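Alpha-1,3-glucanase (Paenibacillus glycanilyticus, PDB 6K0P) hydrolyses alpha-1,3-glucan as a glycoside hydrolase of family GH87. Local coordinates at residues 321-326 with 345-350; 354-359 with 378-383. The protein carries 1 engineered substitution. All blocks are in the same frame, centred on the assembly; numbering follows the deposited sequence.

Interaction 1. Residues 321-326 with 345-350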
loop_
_atom_site.group_PDB
_atom_site.type_symbol
_atom_site.label_atom_id
_atom_site.label_comp_id
_atom_site.label_asym_id
_atom_site.label_seq_id
_atom_site.Cartn_x
_atom_site.Cartn_y
_atom_site.Cartn_z
ATOM N N LYS A 321 9.469 8.142 -7.182
ATOM C CA LYS A 321 9.426 7.318 -8.380
ATOM C C LYS A 321 10.155 6.003 -8.150
ATOM O O LYS A 321 11.215 5.980 -7.524
ATOM C CB LYS A 321 10.061 8.074 -9.564
ATOM C CG LYS A 321 10.112 7.351 -10.893
ATOM C CD LYS A 321 10.882 8.220 -11.894
ATOM C CE LYS A 321 10.878 7.616 -13.286
ATOM N NZ LYS A 321 11.662 8.452 -14.232
ATOM N N ASN A 322 9.574 4.911 -8.651
ATOM C CA ASN A 322 10.224 3.589 -8.687
ATOM C C ASN A 322 10.489 3.011 -7.298
ATOM O O ASN A 322 11.391 2.185 -7.132
ATOM C CB ASN A 322 11.516 3.591 -9.516
ATOM C CG ASN A 322 11.291 3.999 -10.952
ATOM O OD1 ASN A 322 10.176 3.925 -11.476
ATOM N ND2 ASN A 322 12.362 4.430 -11.605
ATOM N N ASN A 323 9.709 3.410 -6.296
ATOM C CA ASN A 323 9.951 2.973 -4.931
ATOM C C ASN A 323 9.105 1.753 -4.587
ATOM O O ASN A 323 8.090 1.466 -5.228
ATOM C CB ASN A 323 9.652 4.099 -3.938
ATOM C CG ASN A 323 10.504 5.328 -4.192
ATOM O OD1 ASN A 323 11.723 5.254 -4.167
ATOM N ND2 ASN A 323 9.862 6.463 -4.459
ATOM N N ARG A 324 9.539 1.048 -3.540
ATOM C CA ARG A 324 8.818 -0.090 -2.975
ATOM C C ARG A 324 8.559 0.224 -1.516
ATOM O O ARG A 324 9.502 0.486 -0.764
ATOM C CB ARG A 324 9.652 -1.372 -3.056
ATOM C CG ARG A 324 10.378 -1.544 -4.353
ATOM C CD ARG A 324 11.300 -2.748 -4.324
ATOM N NE ARG A 324 12.134 -2.701 -5.508
ATOM C CZ ARG A 324 12.755 -3.743 -6.038
ATOM N NH1 ARG A 324 12.652 -4.934 -5.469
ATOM N NH2 ARG A 324 13.483 -3.582 -7.142
ATOM N N ILE A 325 7.291 0.204 -1.120
ATOM C CA ILE A 325 6.877 0.518 0.241
ATOM C C ILE A 325 6.172 -0.724 0.755
ATOM O O ILE A 325 5.070 -1.038 0.298
ATOM C CB ILE A 325 5.921 1.713 0.271
ATOM C CG1 ILE A 325 6.528 2.901 -0.472
ATOM C CG2 ILE A 325 5.562 2.067 1.711
ATOM C CD1 ILE A 325 5.494 3.947 -0.850
ATOM N N LYS A 326 6.789 -1.443 1.684
ATOM C CA LYS A 326 6.212 -2.710 2.112
ATOM C C LYS A 326 6.164 -2.818 3.626
ATOM O O LYS A 326 7.100 -2.415 4.323
ATOM C CB LYS A 326 6.967 -3.910 1.519
ATOM C CG LYS A 326 6.749 -4.093 0.009
ATOM C CD LYS A 326 7.351 -5.416 -0.493
ATOM C CE LYS A 326 8.773 -5.233 -0.974
ATOM N NZ LYS A 326 9.386 -6.557 -1.295
ATOM N N ASP A 345 4.945 8.500 -8.982
ATOM C CA ASP A 345 4.898 7.715 -10.208
ATOM C C ASP A 345 5.616 6.386 -10.045
ATOM O O ASP A 345 6.759 6.340 -9.578
ATOM C CB ASP A 345 5.564 8.487 -11.348
ATOM C CG ASP A 345 5.555 7.720 -12.643
ATOM O OD1 ASP A 345 4.486 7.190 -13.007
ATOM O OD2 ASP A 345 6.610 7.657 -13.307
ATOM N N ASN A 346 4.957 5.306 -10.452
ATOM C CA ASN A 346 5.618 4.015 -10.602
ATOM C C ASN A 346 6.158 3.493 -9.276
ATOM O O ASN A 346 7.306 3.062 -9.175
ATOM C CB ASN A 346 6.703 4.034 -11.685
ATOM C CG ASN A 346 6.870 2.682 -12.333
ATOM O OD1 ASN A 346 5.928 2.159 -12.932
ATOM N ND2 ASN A 346 8.055 2.089 -12.199
ATOM N N ASN A 347 5.301 3.517 -8.259
ATOM C CA ASN A 347 5.627 3.004 -6.939
ATOM C C ASN A 347 4.746 1.804 -6.628
ATOM O O ASN A 347 3.582 1.742 -7.039
ATOM C CB ASN A 347 5.412 4.074 -5.878
ATOM C CG ASN A 347 6.253 5.310 -6.132
ATOM O OD1 ASN A 347 7.468 5.282 -5.966
ATOM N ND2 ASN A 347 5.613 6.400 -6.541
ATOM N N TYR A 348 5.318 0.861 -5.889
ATOM C CA TYR A 348 4.650 -0.375 -5.505
ATOM C C TYR A 348 4.555 -0.407 -3.990
ATOM O O TYR A 348 5.567 -0.229 -3.301
ATOM C CB TYR A 348 5.467 -1.588 -5.985
ATOM C CG TYR A 348 4.947 -2.920 -5.486
ATOM C CD1 TYR A 348 5.356 -3.438 -4.258
ATOM C CD2 TYR A 348 4.071 -3.677 -6.252
ATOM C CE1 TYR A 348 4.879 -4.650 -3.791
ATOM C CE2 TYR A 348 3.588 -4.894 -5.798
ATOM C CZ TYR A 348 4.002 -5.377 -4.569
ATOM O OH TYR A 348 3.525 -6.592 -4.105
ATOM N N ALA A 349 3.347 -0.644 -3.475
ATOM C CA ALA A 349 3.125 -0.781 -2.044
ATOM C C ALA A 349 2.436 -2.107 -1.771
ATOM O O ALA A 349 1.489 -2.478 -2.471
ATOM C CB ALA A 349 2.249 0.350 -1.496
ATOM N N ARG A 350 2.919 -2.819 -0.754
ATOM C CA ARG A 350 2.245 -4.023 -0.279
ATOM C C ARG A 350 2.318 -4.036 1.240
ATOM O O ARG A 350 3.393 -3.841 1.814
ATOM C CB ARG A 350 2.894 -5.300 -0.834
ATOM C CG ARG A 350 2.174 -6.569 -0.365
ATOM C CD ARG A 350 2.779 -7.816 -0.983
ATOM N NE ARG A 350 4.086 -8.186 -0.425
ATOM C CZ ARG A 350 5.179 -8.428 -1.152
ATOM N NH1 ARG A 350 5.157 -8.319 -2.483
ATOM N NH2 ARG A 350 6.299 -8.804 -0.552
#
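Arg324, Ile325 and Lys326 pair in parallel register with Tyr348, Ala349 and Arg350, the short strands 4.7 Å apart and 8° from aligned, as neighbouring rungs of the right-handed parallel beta-helix of the pectate-lyase-like clan. Backbone bonds run from Tyr348 N to Asn323 O, from Ile325 N to Tyr348 O and from Arg350 N to Ile325 O. Nearer the start of both segments the ladder is interrupted, and two asparagine pairs, Asn322 with Asn346 and Asn323 with Asn347, take over. Asn323 and Asn347 stand side by side and point the same way, their amide planes only 8° apart, as in the asparagine ladders of beta-helices. With CG anti to its own carbonyl carbon, Asn347 brings OD1 beside the neighbouring rung, where it accepts from Asn323 N at 2.9 Å and, weakly, from Asn323 ND2 at 3.1 Å. The same pattern is seen one rung earlier, where Asn323 OD1 accepts from Ile301 N; Asn347 ND2 donates back to Phe320 O, on the rung of Asn323. Asn322 and Asn346 meet differently, their amides almost perpendicular, and Asn346 ND2 donates to Asn322 OD1 at 2.9 Å from 31° out of the carbonyl plane. Asn346 OD1 in turn takes the backbone N-H of Asn16.

On the opposite face from Ile325 and Ala349, Lys326 and Arg350 converge on Glu171, which salt-bridges to both, and Asp138 binds Arg350 as well. The Lys326 chain bends at its third torsion, laying CD over one face of the guanidinium, 3.5 Å from Arg350 NH2. The same methylene comes to the edge of the Tyr348 ring, 4.2 Å from CE1, while Arg350 NH1 donates to Tyr348 OH at 2.9 Å.

Interaction 2. Residues 354-359 with 378-383; sequences DDSFAL and LTATNV
Phe357 and Ser356 face Leu378, Ala380 and Val383 across the interior of the beta-helix, where strands of two different walls, 112° apart in direction, meet through side chains without a direct hydrogen bond.

The apolar contacts centre on Phe357. Leu378 CD1 sits over one face of its ring, 4.1 Å from the centroid and 18° off the normal, a CH-pi contact. The ring edge is turned to the backbone of the other wall: Thr379 O lies in the ring plane, 3.4 Å from CE2, and Ala380 CB packs beside the same carbon at 4.0 Å. With an alanine here, Leu378 CD1 would probably lose the ring face it rests on and a gap would open between the two walls. Ala380 CB also meets Ser356 CB, a tight carbon-to-carbon approach of 3.5 Å, and Val383 adds CG2 beside Ser356 OG and CG1 near the backbone oxygen of Asp354.

The polar link is indirect. Ser356 OG, set beside its own backbone N (chi1 -62°), lies 2.9 Å from a water that donates to Thr381 O at 2.8 Å; the same hydroxyl bonds to Thr352 OG1. The side chain of Asp354, about 6 Å from a bound glucose, forms a salt bridge with Arg280 of the glycan pocket. The contact is thus apolar, with one water as its polar bridge, while Asp354 at the edge of the segment lies near the bound sugar.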
loop_
_atom_site.group_PDB
_atom_site.type_symbol
_atom_site.label_atom_id
_atom_site.label_comp_id
_atom_site.label_asym_id
_atom_site.label_seq_id
_atom_site.Cartn_x
_atom_site.Cartn_y
_atom_site.Cartn_z
ATOM N N ASP A 354 -2.249 1.681 6.713
ATOM C CA ASP A 354 -3.332 2.639 6.485
ATOM C C ASP A 354 -3.297 2.932 4.986
ATOM O O ASP A 354 -2.628 2.212 4.234
ATOM C CB ASP A 354 -3.158 3.869 7.384
ATOM C CG ASP A 354 -4.480 4.532 7.748
ATOM O OD1 ASP A 354 -5.190 5.025 6.841
ATOM O OD2 ASP A 354 -4.809 4.579 8.951
ATOM N N ASP A 355 -4.013 3.973 4.541
ATOM C CA ASP A 355 -4.107 4.291 3.114
ATOM C C ASP A 355 -2.737 4.177 2.456
ATOM O O ASP A 355 -1.780 4.826 2.882
ATOM C CB ASP A 355 -4.608 5.730 2.932
ATOM C CG ASP A 355 -6.052 5.938 3.361
ATOM O OD1 ASP A 355 -6.891 5.019 3.251
ATOM O OD2 ASP A 355 -6.347 7.080 3.787
ATOM N N SER A 356 -2.623 3.359 1.408
ATOM C CA SER A 356 -1.290 3.139 0.841
ATOM C C SER A 356 -0.761 4.406 0.180
ATOM O O SER A 356 0.365 4.840 0.456
ATOM C CB SER A 356 -1.297 1.992 -0.163
ATOM O OG SER A 356 -1.668 0.767 0.458
ATOM N N PHE A 357 -1.564 5.012 -0.693
ATOM C CA PHE A 357 -1.237 6.278 -1.342
ATOM C C PHE A 357 -2.414 7.201 -1.098
ATOM O O PHE A 357 -3.548 6.854 -1.441
ATOM C CB PHE A 357 -1.033 6.079 -2.847
ATOM C CG PHE A 357 0.128 5.188 -3.189
ATOM C CD1 PHE A 357 1.427 5.676 -3.170
ATOM C CD2 PHE A 357 -0.085 3.866 -3.522
ATOM C CE1 PHE A 357 2.504 4.850 -3.488
ATOM C CE2 PHE A 357 0.986 3.036 -3.835
ATOM C CZ PHE A 357 2.278 3.530 -3.815
ATOM N N ALA A 358 -2.152 8.363 -0.510
ATOM C CA ALA A 358 -3.228 9.248 -0.084
ATOM C C ALA A 358 -2.891 10.696 -0.406
ATOM O O ALA A 358 -1.719 11.086 -0.495
ATOM C CB ALA A 358 -3.516 9.111 1.414
ATOM N N LEU A 359 -3.950 11.486 -0.573
ATOM C CA LEU A 359 -3.860 12.926 -0.776
ATOM C C LEU A 359 -4.912 13.555 0.117
ATOM O O LEU A 359 -6.101 13.251 -0.026
ATOM C CB LEU A 359 -4.117 13.269 -2.248
ATOM C CG LEU A 359 -3.876 14.720 -2.671
ATOM C CD1 LEU A 359 -2.421 15.154 -2.465
ATOM C CD2 LEU A 359 -4.253 14.877 -4.135
ATOM N N LEU A 378 0.620 3.242 -10.180
ATOM C CA LEU A 378 0.782 2.877 -8.779
ATOM C C LEU A 378 0.122 1.535 -8.504
ATOM O O LEU A 378 -0.980 1.257 -8.999
ATOM C CB LEU A 378 0.161 3.933 -7.864
ATOM C CG LEU A 378 0.704 5.361 -7.970
ATOM C CD1 LEU A 378 0.024 6.257 -6.931
ATOM C CD2 LEU A 378 2.223 5.390 -7.780
ATOM N N THR A 379 0.789 0.708 -7.702
ATOM C CA THR A 379 0.231 -0.554 -7.242
ATOM C C THR A 379 0.180 -0.534 -5.724
ATOM O O THR A 379 1.154 -0.145 -5.071
ATOM C CB THR A 379 1.093 -1.717 -7.727
ATOM O OG1 THR A 379 0.972 -1.814 -9.151
ATOM C CG2 THR A 379 0.667 -3.033 -7.068
ATOM N N ALA A 380 -0.962 -0.933 -5.162
ATOM C CA ALA A 380 -1.118 -1.033 -3.713
ATOM C C ALA A 380 -1.936 -2.278 -3.407
ATOM O O ALA A 380 -3.112 -2.352 -3.772
ATOM C CB ALA A 380 -1.786 0.220 -3.145
ATOM N N THR A 381 -1.321 -3.258 -2.745
ATOM C CA THR A 381 -1.976 -4.537 -2.492
ATOM C C THR A 381 -1.798 -4.917 -1.028
ATOM O O THR A 381 -0.939 -4.379 -0.329
ATOM C CB THR A 381 -1.390 -5.652 -3.356
ATOM O OG1 THR A 381 0.000 -5.803 -3.047
ATOM C CG2 THR A 381 -1.553 -5.329 -4.844
ATOM N N ASN A 382 -2.605 -5.873 -0.570
ATOM C CA ASN A 382 -2.537 -6.329 0.817
ATOM C C ASN A 382 -2.568 -5.139 1.773
ATOM O O ASN A 382 -1.696 -4.972 2.634
ATOM C CB ASN A 382 -1.299 -7.195 1.062
ATOM C CG ASN A 382 -1.401 -8.565 0.430
ATOM O OD1 ASN A 382 -0.550 -8.943 -0.369
ATOM N ND2 ASN A 382 -2.429 -9.333 0.800
ATOM N N VAL A 383 -3.572 -4.284 1.600
ATOM C CA VAL A 383 -3.710 -3.099 2.439
ATOM C C VAL A 383 -4.263 -3.563 3.779
ATOM O O VAL A 383 -5.400 -4.038 3.859
ATOM C CB VAL A 383 -4.631 -2.058 1.798
ATOM C CG1 VAL A 383 -4.525 -0.760 2.576
ATOM C CG2 VAL A 383 -4.254 -1.834 0.333
HETATM O O HOH W 1 -0.342 -1.827 0.687
#

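Along the chain the two contacts follow in series. Strand 319-326 leads through strand 333-336 to strand 343-350, where interaction 1 closes one turn by pairing equivalent strands of successive rungs. The chain then enters 354-359, and after strand 357-360 it returns at 378-383, where interaction 2 closes a second loop, this time across the helix interior. Neither loop encloses the other. They join directly because 345-350 and 378-383 are neighbours in one wall: Ala349 N to Thr379 O at 2.8 Å and Ala349 O to Thr381 N at 2.9 Å are probable hydrogen bonds. Phe357 also touches Ile325, Asn347 and Ala349, tying the interior of interaction 2 to interaction 1.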